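Geranyltranstransferase (IspA) (Helicobacter pylori, PDB 3LLW) probably acts as a magnesium-dependent prenyltransferase of the FPP/GGPP synthase family, joining isoprenoid units in terpenoid biosynthesis. Local coordinates at residues L81-L86 against S194-M199. Residues are numbered along the deposited sequence; the frame is centred on the assembly and turned at random.
Sequences LSIECL and SASLIM
The ends of Ile-83 and Met-199 meet between two nearly antiparallel helical segments whose axes come no closer than 11.2 Å. The separation suits long or branched apolar side chains, which can bridge it. From its CB, which points toward residues 194-199, Ile-83 sends out two branches. The CG2 methyl lies 3.6 Å from Ser-196 OG. CG1 takes the other course, anti to the carbonyl carbon (chi1 -53°), and lies 3.7 Å from Met-199 CE. Beyond it, CD1 continues along the same thioether, 3.9 Å from Met-199 CE and 4.0 Å from Met-199 SD. Methionine suits this place because its unbranched chain is long and flexible: a bend at chi3 (82°) lets both sulfur and methyl lie against the isoleucine. Serine suits the position opposite CG2, being small enough for Ile-83 CA and Ser-196 CA to come within 7.1 Å. Its hydroxyl, though buried, is hydrogen-bonded to the carbonyl O of Leu-192 in its own helix, and Ser-82 OG is likewise bonded to Ile-79 O. The contact is buried near the centre of the mainly helical prenyl synthase fold, joining helix 73-94 to helix 178-204. Arg-52 of helix 51-63 touches both Ile-83 and Ser-196, while helices 117-137 and 209-236 pack against other residues of segments 81-86 and 194-199, respectively.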
loop_
_atom_site.group_PDB
_atom_site.type_symbol
_atom_site.label_atom_id
_atom_site.label_comp_id
_atom_site.label_asym_id
_atom_site.label_seq_id
_atom_site.Cartn_x
_atom_site.Cartn_y
_atom_site.Cartn_z
ATOM N N LEU A 81 -13.075 0.894 7.120
ATOM C CA LEU A 81 -13.097 0.534 5.699
ATOM C C LEU A 81 -11.677 0.289 5.165
ATOM O O LEU A 81 -11.479 -0.577 4.299
ATOM C CB LEU A 81 -13.814 1.612 4.869
ATOM C CG LEU A 81 -14.091 1.307 3.383
ATOM C CD1 LEU A 81 -14.690 -0.067 3.196
ATOM C CD2 LEU A 81 -14.952 2.368 2.725
ATOM N N SER A 82 -10.685 1.000 5.704
ATOM C CA SER A 82 -9.302 0.790 5.257
ATOM C C SER A 82 -8.814 -0.599 5.623
ATOM O O SER A 82 -8.102 -1.230 4.846
ATOM C CB SER A 82 -8.363 1.825 5.852
ATOM O OG SER A 82 -8.107 1.517 7.196
ATOM N N ILE A 83 -9.211 -1.072 6.804
ATOM C CA ILE A 83 -8.904 -2.430 7.246
ATOM C C ILE A 83 -9.598 -3.469 6.342
ATOM O O ILE A 83 -8.999 -4.482 5.980
ATOM C CB ILE A 83 -9.332 -2.656 8.700
ATOM C CG1 ILE A 83 -8.729 -1.575 9.620
ATOM C CG2 ILE A 83 -8.869 -4.028 9.169
ATOM C CD1 ILE A 83 -9.229 -1.612 11.066
ATOM N N GLU A 84 -10.846 -3.191 5.968
ATOM C CA GLU A 84 -11.611 -4.122 5.155
ATOM C C GLU A 84 -11.003 -4.216 3.748
ATOM O O GLU A 84 -10.857 -5.308 3.229
ATOM C CB GLU A 84 -13.107 -3.748 5.170
ATOM C CG GLU A 84 -14.090 -4.753 4.511
ATOM C CD GLU A 84 -14.127 -6.160 5.135
ATOM O OE1 GLU A 84 -13.679 -6.356 6.294
ATOM O OE2 GLU A 84 -14.625 -7.087 4.441
ATOM N N CYS A 85 -10.572 -3.084 3.186
ATOM C CA CYS A 85 -9.880 -3.058 1.882
ATOM C C CYS A 85 -8.578 -3.864 1.836
ATOM O O CYS A 85 -8.340 -4.614 0.875
ATOM C CB CYS A 85 -9.620 -1.618 1.428
ATOM S SG CYS A 85 -11.124 -0.780 0.935
ATOM N N LEU A 86 -7.750 -3.709 2.868
ATOM C CA LEU A 86 -6.527 -4.498 3.000
ATOM C C LEU A 86 -6.821 -5.986 3.073
ATOM O O LEU A 86 -6.148 -6.775 2.427
ATOM C CB LEU A 86 -5.713 -4.067 4.220
ATOM C CG LEU A 86 -4.219 -4.384 4.107
ATOM C CD1 LEU A 86 -3.566 -3.514 3.045
ATOM C CD2 LEU A 86 -3.516 -4.197 5.439
ATOM N N SER A 194 -5.195 -8.442 15.430
ATOM C CA SER A 194 -4.696 -7.686 16.595
ATOM C C SER A 194 -4.495 -6.209 16.227
ATOM O O SER A 194 -4.743 -5.333 17.052
ATOM C CB SER A 194 -3.463 -8.353 17.237
ATOM O OG SER A 194 -2.289 -7.585 17.127
ATOM N N ALA A 195 -4.126 -5.940 14.966
ATOM C CA ALA A 195 -4.056 -4.559 14.449
ATOM C C ALA A 195 -5.393 -3.844 14.511
ATOM O O ALA A 195 -5.460 -2.740 15.076
ATOM C CB ALA A 195 -3.475 -4.494 13.037
ATOM N N SER A 196 -6.441 -4.466 13.947
ATOM C CA SER A 196 -7.849 -4.008 14.114
ATOM C C SER A 196 -8.181 -3.578 15.565
ATOM O O SER A 196 -8.708 -2.489 15.793
ATOM C CB SER A 196 -8.830 -5.095 13.675
ATOM O OG SER A 196 -8.515 -5.598 12.371
ATOM N N LEU A 197 -7.856 -4.423 16.535
ATOM C CA LEU A 197 -8.123 -4.117 17.939
ATOM C C LEU A 197 -7.377 -2.886 18.441
ATOM O O LEU A 197 -8.016 -1.954 18.919
ATOM C CB LEU A 197 -7.823 -5.317 18.832
ATOM C CG LEU A 197 -8.795 -6.474 18.677
ATOM C CD1 LEU A 197 -8.161 -7.716 19.206
ATOM C CD2 LEU A 197 -10.092 -6.231 19.422
ATOM N N ILE A 198 -6.054 -2.845 18.261
ATOM C CA ILE A 198 -5.237 -1.684 18.714
ATOM C C ILE A 198 -5.425 -0.389 17.904
ATOM O O ILE A 198 -5.184 0.732 18.415
ATOM C CB ILE A 198 -3.732 -2.024 18.879
ATOM C CG1 ILE A 198 -3.120 -2.448 17.538
ATOM C CG2 ILE A 198 -3.553 -3.099 19.954
ATOM C CD1 ILE A 198 -1.624 -2.703 17.557
ATOM N N MET A 199 -5.876 -0.540 16.659
ATOM C CA MET A 199 -6.255 0.599 15.829
ATOM C C MET A 199 -7.540 1.203 16.394
ATOM O O MET A 199 -7.746 2.416 16.279
ATOM C CB MET A 199 -6.416 0.232 14.337
ATOM C CG MET A 199 -5.110 0.115 13.493
ATOM S SD MET A 199 -5.407 -0.771 11.893
ATOM C CE MET A 199 -6.046 0.629 10.981
#